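Local coordinates for protein type-iv like pilin ttha1219 (Thermus thermophilus, PDB 5G23) that probably serves as a type IV pilin-like structural protein, related to type II secretion pseudopilins and linked to natural competence and DNA uptake, at residues G98-G102 with E103-T107; E167-S170 with P171-S174; P216-G219 with R220-E224. One frame throughout, in Å; residues are numbered along the deposited sequence.

How the contacts relate
All three are local surface contacts. Contacts 1 and 3 lead from a loop or turn into a strand, and contact 2 joins two strands of different sheets. Contact 1 enters strand 104-112 of the seven-stranded sheet. Contact 2 starts on strand 168-170, an outermost strand of that sheet, and passes into strand 173-184 of the four-stranded sheet. Contact 3 opens strand 221-230, which pairs with 173-184. The centre of contact 3 is about 40 Å from that of contact 1 and about 39 Å from that of contact 2. A buried serine meets an arginine in contact 1, a lysine bonds to a backbone carbonyl beside a cis-proline in contact 2, and a two-bonded, end-on salt bridge holds contact 3.

Contact 1: residues G98-G102 with E103-T107; sequences GESMG and EVRGT
A type II beta turn from Ser100 to Glu103 brings the chain into strand 104-112 of the seven-stranded antiparallel sheet. It is closed by Glu103 N, which donates to Ser100 O at 2.8 Å. The bond is bent, with an N-H...O angle of 140°. Gly102 takes the third place of the turn with a positive phi, as is common in type II turns.

The second link is between side chains. Arg105 NH1 reaches Ser100 OG at 3.0 Å, and the hydroxyl lies at the edge of the guanidinium, in its plane. The Arg105 chain bends about its CG-CD bond (chi3 63°), which swings the guanidinium back to the serine. On the way its CD passes 3.8 Å from Ser100 CB, so the aliphatic part of the arginine packs against the same buried residue. Ser100 OG stands beside its own backbone N (chi1 -46°), where it faces NH1. Arg105 also packs on Phe87 and Ala120, in the strands that flank its own.

Glu103 leaves the turn with an extended side chain. Its OE1 comes to 3.5 Å from Ser100 CA and lies 3.8 Å from Glu99 O. These two oxygens are both acceptors, and Lys122 joins them: its NZ forms a salt bridge with Glu103 OE1 and a hydrogen bond with Glu99 O. The backbone of Gly102 and Glu103 bonds to Cys89, which pairs with Cys97 in a disulfide seen in a structure of this protein.

Ser100 therefore serves the turn twice, with its carbonyl to the backbone and its hydroxyl to the arginine. The arginine's bond gives the buried hydroxyl a polar partner, and the lysine probably offsets the negative charge of Glu103.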
loop_
_atom_site.group_PDB
_atom_site.type_symbol
_atom_site.label_atom_id
_atom_site.label_comp_id
_atom_site.label_asym_id
_atom_site.label_seq_id
_atom_site.Cartn_x
_atom_site.Cartn_y
_atom_site.Cartn_z
ATOM N N GLY B 98 3.130 11.321 -10.501
ATOM C CA GLY B 98 4.427 11.685 -11.056
ATOM C C GLY B 98 4.560 12.397 -12.400
ATOM O O GLY B 98 5.339 13.344 -12.503
ATOM N N GLU B 99 3.828 11.936 -13.427
ATOM C CA GLU B 99 3.811 12.566 -14.761
ATOM C C GLU B 99 2.435 13.208 -15.153
ATOM O O GLU B 99 2.165 13.472 -16.341
ATOM C CB GLU B 99 4.198 11.530 -15.818
ATOM C CG GLU B 99 5.395 10.636 -15.480
ATOM C CD GLU B 99 5.430 9.442 -16.419
ATOM O OE1 GLU B 99 4.342 9.094 -16.930
ATOM O OE2 GLU B 99 6.527 8.873 -16.663
ATOM N N SER B 100 1.599 13.515 -14.169
ATOM C CA SER B 100 0.241 13.936 -14.478
ATOM C C SER B 100 -0.116 15.175 -13.713
ATOM O O SER B 100 -1.301 15.389 -13.424
ATOM C CB SER B 100 -0.772 12.829 -14.177
ATOM O OG SER B 100 -0.354 11.579 -14.671
ATOM N N MET B 101 0.887 16.004 -13.409
ATOM C CA MET B 101 0.657 17.275 -12.714
ATOM C C MET B 101 -0.472 18.138 -13.364
ATOM O O MET B 101 -0.446 18.428 -14.566
ATOM C CB MET B 101 1.981 18.040 -12.647
ATOM C CG MET B 101 3.063 17.295 -11.856
ATOM S SD MET B 101 4.312 16.412 -12.844
ATOM C CE MET B 101 5.676 16.251 -11.674
ATOM N N GLY B 102 -1.482 18.516 -12.572
ATOM C CA GLY B 102 -2.641 19.264 -13.085
ATOM C C GLY B 102 -3.541 18.505 -14.037
ATOM O O GLY B 102 -4.340 19.087 -14.776
ATOM N N GLU B 103 -3.391 17.200 -14.036
ATOM C CA GLU B 103 -4.186 16.294 -14.890
ATOM C C GLU B 103 -4.998 15.279 -14.072
ATOM O O GLU B 103 -4.581 14.837 -12.999
ATOM C CB GLU B 103 -3.228 15.626 -15.884
ATOM C CG GLU B 103 -2.778 16.632 -16.926
ATOM C CD GLU B 103 -1.617 16.147 -17.804
ATOM O OE1 GLU B 103 -1.057 15.027 -17.558
ATOM O OE2 GLU B 103 -1.266 16.930 -18.736
ATOM N N VAL B 104 -6.098 14.831 -14.661
ATOM C CA VAL B 104 -6.986 13.864 -14.009
ATOM C C VAL B 104 -6.459 12.451 -14.137
ATOM O O VAL B 104 -5.983 12.034 -15.208
ATOM C CB VAL B 104 -8.375 13.921 -14.698
ATOM C CG1 VAL B 104 -9.336 12.943 -14.048
ATOM C CG2 VAL B 104 -8.948 15.301 -14.623
ATOM N N ARG B 105 -6.531 11.681 -13.050
ATOM C CA ARG B 105 -6.193 10.291 -13.061
ATOM C C ARG B 105 -7.373 9.451 -12.550
ATOM O O ARG B 105 -8.170 9.934 -11.788
ATOM C CB ARG B 105 -5.029 10.043 -12.167
ATOM C CG ARG B 105 -3.808 10.628 -12.882
ATOM C CD ARG B 105 -2.532 9.963 -12.448
ATOM N NE ARG B 105 -2.628 8.568 -12.824
ATOM C CZ ARG B 105 -2.085 8.055 -13.916
ATOM N NH1 ARG B 105 -1.406 8.822 -14.755
ATOM N NH2 ARG B 105 -2.235 6.750 -14.137
ATOM N N GLY B 106 -7.457 8.226 -13.033
ATOM C CA GLY B 106 -8.446 7.267 -12.592
ATOM C C GLY B 106 -7.809 6.086 -11.899
ATOM O O GLY B 106 -6.652 5.712 -12.128
ATOM N N THR B 107 -8.629 5.428 -11.123
ATOM C CA THR B 107 -8.248 4.271 -10.389
ATOM C C THR B 107 -9.442 3.355 -10.280
ATOM O O THR B 107 -10.591 3.818 -10.147
ATOM C CB THR B 107 -7.687 4.697 -8.998
ATOM O OG1 THR B 107 -7.024 3.571 -8.399
ATOM C CG2 THR B 107 -8.779 5.216 -8.062
#

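Contact 2: residues E167-S170 with P171-S174; sequences EGAS and PKVS
Lys172 folds back onto the carbonyl oxygen of Ala169. Its last three atoms all crowd that one oxygen. NZ donates to Ala169 O at 2.7 Å, while CD and CE of Lys172 each lie 3.2 Å from that same atom. The ammonium is tilted 15° from the carbonyl plane, with a C=O...N angle of 151°. The curl comes from a bend at chi2 (87°). Beyond that bend the chain runs on extended, and this carries NZ back toward the residue three places earlier. The base of the side chain is less close: Lys172 CG stands 4.4 Å from Ala169 CB.

The backbone makes this return possible. The peptide bond between Ser170 and Pro171 is cis, and the CA atoms of those two residues are 2.9 Å apart. Ala169 CA and Lys172 CA consequently approach to 5.3 Å. The backbone angles of Ser170 and Pro171 are consistent with a type VIb turn. This turn takes the chain out of the short edge strand 168-170 of the seven-stranded sheet and into strand 173-184 of the four-stranded sheet. Pro171 sits at the passage between them. It touches Gln160 at the start of strand 160-165 and Glu151 at the end of strand 141-151.

Ala169 is buried, its CB 3.8 Å from Pro171 O and packed on Leu164. Ser170 holds its place in the edge strand through backbone bonding with Asn163. Gly168 lies beside the lysine end. A CB there would come close to Lys172 NZ, and at these backbone angles it would also press on the carbonyl oxygen of Glu167. Past the turn, Val173 O accepts a hydrogen bond from the hydroxyl of Thr231.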
loop_
_atom_site.group_PDB
_atom_site.type_symbol
_atom_site.label_atom_id
_atom_site.label_comp_id
_atom_site.label_asym_id
_atom_site.label_seq_id
_atom_site.Cartn_x
_atom_site.Cartn_y
_atom_site.Cartn_z
ATOM N N GLU B 167 -21.377 23.872 -7.624
ATOM C CA GLU B 167 -22.305 24.029 -6.463
ATOM C C GLU B 167 -22.083 22.965 -5.354
ATOM O O GLU B 167 -22.378 23.212 -4.200
ATOM C CB GLU B 167 -23.779 24.087 -6.893
ATOM C CG GLU B 167 -24.341 22.856 -7.592
ATOM C CD GLU B 167 -24.134 22.878 -9.106
ATOM O OE1 GLU B 167 -23.164 23.488 -9.589
ATOM O OE2 GLU B 167 -24.918 22.201 -9.819
ATOM N N GLY B 168 -21.560 21.802 -5.697
ATOM C CA GLY B 168 -21.265 20.787 -4.691
ATOM C C GLY B 168 -21.320 19.358 -5.214
ATOM O O GLY B 168 -21.475 19.125 -6.417
ATOM N N ALA B 169 -21.215 18.397 -4.290
ATOM C CA ALA B 169 -21.222 17.007 -4.632
ATOM C C ALA B 169 -22.647 16.493 -4.723
ATOM O O ALA B 169 -23.506 16.887 -3.940
ATOM C CB ALA B 169 -20.439 16.198 -3.600
ATOM N N SER B 170 -22.879 15.549 -5.633
ATOM C CA SER B 170 -24.185 14.937 -5.767
ATOM C C SER B 170 -24.078 13.460 -6.100
ATOM O O SER B 170 -23.570 13.098 -7.186
ATOM C CB SER B 170 -24.968 15.670 -6.856
ATOM O OG SER B 170 -26.274 15.151 -6.925
ATOM N N PRO B 171 -24.533 12.576 -5.188
ATOM C CA PRO B 171 -24.911 12.893 -3.791
ATOM C C PRO B 171 -23.683 13.183 -2.937
ATOM O O PRO B 171 -22.572 13.036 -3.436
ATOM C CB PRO B 171 -25.550 11.598 -3.307
ATOM C CG PRO B 171 -24.814 10.554 -4.069
ATOM C CD PRO B 171 -24.658 11.137 -5.460
ATOM N N LYS B 172 -23.897 13.520 -1.675
ATOM C CA LYS B 172 -22.822 13.814 -0.745
ATOM C C LYS B 172 -22.394 12.542 -0.037
ATOM O O LYS B 172 -23.082 12.032 0.839
ATOM C CB LYS B 172 -23.211 14.856 0.328
ATOM C CG LYS B 172 -22.955 16.291 -0.044
ATOM C CD LYS B 172 -24.127 16.894 -0.793
ATOM C CE LYS B 172 -23.910 18.393 -1.129
ATOM N NZ LYS B 172 -24.612 18.830 -2.368
ATOM N N VAL B 173 -21.236 12.015 -0.384
ATOM C CA VAL B 173 -20.742 10.795 0.190
ATOM C C VAL B 173 -19.626 11.123 1.154
ATOM O O VAL B 173 -18.658 11.728 0.798
ATOM C CB VAL B 173 -20.209 9.828 -0.905
ATOM C CG1 VAL B 173 -19.519 8.623 -0.298
ATOM C CG2 VAL B 173 -21.355 9.365 -1.798
ATOM N N SER B 174 -19.782 10.760 2.388
ATOM C CA SER B 174 -18.809 11.145 3.401
ATOM C C SER B 174 -17.747 10.071 3.661
ATOM O O SER B 174 -16.709 10.390 4.235
ATOM C CB SER B 174 -19.519 11.628 4.657
ATOM O OG SER B 174 -20.109 10.600 5.334
#

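Contact 3: residues P216-G219 with R220-E224; sequences PNDG and RLRAE
Arg222 and Asp218 approach from opposite directions and meet end-on. Their guanidinium and carboxylate planes are only 21° apart. NH1 of Arg222 donates to Asp218 OD1 at 2.8 Å, and NH2 of Arg222 to Asp218 OD2 at 2.9 Å. Both bonds are nearly straight and meet the syn sides of the carboxylate. Asp218 CG sits between its backbone N and carbonyl carbon (chi1 60°), which turns the carboxylate back to Arg220 N and Arg222. Glu143 forms a salt bridge with Arg222 NE. Pro216 CD lies over one face of the Arg222 guanidinium, toward its rim, 3.7 Å from Arg222 NH2.

Asp218 OD1 also accepts from Arg220 N, at 3.0 Å. Arg220 N comes from well above the carboxylate plane, on the face opposite to that of Arg222 NH1, and closes an Asx turn. The turn leads into strand 221-230, an outermost strand of the four-stranded sheet, beside strand 173-184. A leucine in place of Arg222 would probably strip the Asp218 carboxylate of its two-bonded charge partner and leave Glu143 without its mate.

The Arg220 side chain crosses Asp218 with the flat groups 60° apart. Its guanidinium turns elsewhere, with NE bonded to Ser183 OG and NH2 to Glu139 O.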
loop_
_atom_site.group_PDB
_atom_site.type_symbol
_atom_site.label_atom_id
_atom_site.label_comp_id
_atom_site.label_asym_id
_atom_site.label_seq_id
_atom_site.Cartn_x
_atom_site.Cartn_y
_atom_site.Cartn_z
ATOM N N PRO B 216 -17.841 -21.882 2.912
ATOM C CA PRO B 216 -17.977 -23.303 2.602
ATOM C C PRO B 216 -17.221 -24.158 3.648
ATOM O O PRO B 216 -16.267 -23.684 4.242
ATOM C CB PRO B 216 -17.377 -23.438 1.209
ATOM C CG PRO B 216 -16.740 -22.156 0.883
ATOM C CD PRO B 216 -17.143 -21.113 1.872
ATOM N N ASN B 217 -17.723 -25.353 3.889
ATOM C CA ASN B 217 -17.208 -26.264 4.902
ATOM C C ASN B 217 -16.023 -27.065 4.341
ATOM O O ASN B 217 -16.119 -28.260 4.061
ATOM C CB ASN B 217 -18.332 -27.218 5.304
ATOM C CG ASN B 217 -17.977 -28.104 6.473
ATOM O OD1 ASN B 217 -17.104 -27.798 7.280
ATOM N ND2 ASN B 217 -18.694 -29.206 6.585
ATOM N N ASP B 218 -14.920 -26.345 4.122
ATOM C CA ASP B 218 -13.782 -26.910 3.446
ATOM C C ASP B 218 -12.519 -26.895 4.310
ATOM O O ASP B 218 -11.440 -27.254 3.782
ATOM C CB ASP B 218 -13.531 -26.143 2.194
ATOM C CG ASP B 218 -13.251 -24.670 2.456
ATOM O OD1 ASP B 218 -13.021 -24.241 3.661
ATOM O OD2 ASP B 218 -13.357 -23.894 1.502
ATOM N N GLY B 219 -12.647 -26.601 5.618
ATOM C CA GLY B 219 -11.498 -26.672 6.532
ATOM C C GLY B 219 -10.467 -25.537 6.350
ATOM O O GLY B 219 -9.461 -25.469 7.051
ATOM N N ARG B 220 -10.650 -24.648 5.376
ATOM C CA ARG B 220 -9.632 -23.581 5.124
ATOM C C ARG B 220 -9.584 -22.542 6.233
ATOM O O ARG B 220 -10.591 -22.294 6.932
ATOM C CB ARG B 220 -9.893 -22.923 3.787
ATOM C CG ARG B 220 -9.550 -23.845 2.634
ATOM C CD ARG B 220 -10.042 -23.310 1.331
ATOM N NE ARG B 220 -9.340 -22.131 0.883
ATOM C CZ ARG B 220 -8.345 -22.089 -0.006
ATOM N NH1 ARG B 220 -7.782 -23.168 -0.440
ATOM N NH2 ARG B 220 -7.868 -20.928 -0.394
ATOM N N LEU B 221 -8.422 -21.930 6.411
ATOM C CA LEU B 221 -8.306 -20.791 7.326
ATOM C C LEU B 221 -8.916 -19.561 6.653
ATOM O O LEU B 221 -8.542 -19.242 5.528
ATOM C CB LEU B 221 -6.841 -20.513 7.634
ATOM C CG LEU B 221 -6.444 -19.437 8.632
ATOM C CD1 LEU B 221 -5.058 -19.646 9.212
ATOM C CD2 LEU B 221 -6.376 -18.134 7.885
ATOM N N ARG B 222 -9.778 -18.865 7.371
ATOM C CA ARG B 222 -10.425 -17.653 6.881
ATOM C C ARG B 222 -10.110 -16.465 7.742
ATOM O O ARG B 222 -9.946 -16.603 8.966
ATOM C CB ARG B 222 -11.915 -17.813 6.761
ATOM C CG ARG B 222 -12.299 -18.555 5.516
ATOM C CD ARG B 222 -13.801 -18.821 5.345
ATOM N NE ARG B 222 -13.879 -19.461 4.018
ATOM C CZ ARG B 222 -13.615 -20.745 3.745
ATOM N NH1 ARG B 222 -13.554 -21.673 4.698
ATOM N NH2 ARG B 222 -13.512 -21.140 2.484
ATOM N N ALA B 223 -9.945 -15.316 7.089
ATOM C CA ALA B 223 -9.775 -14.032 7.805
ATOM C C ALA B 223 -10.517 -12.947 7.005
ATOM O O ALA B 223 -10.717 -13.090 5.799
ATOM C CB ALA B 223 -8.334 -13.665 7.923
ATOM N N GLU B 224 -10.956 -11.940 7.714
ATOM C CA GLU B 224 -11.716 -10.843 7.095
ATOM C C GLU B 224 -11.278 -9.507 7.617
ATOM O O GLU B 224 -10.605 -9.396 8.650
ATOM C CB GLU B 224 -13.216 -11.035 7.343
ATOM C CG GLU B 224 -13.572 -10.832 8.847
ATOM C CD GLU B 224 -14.999 -11.126 9.208
ATOM O OE1 GLU B 224 -15.838 -11.464 8.317
ATOM O OE2 GLU B 224 -15.279 -11.090 10.445
#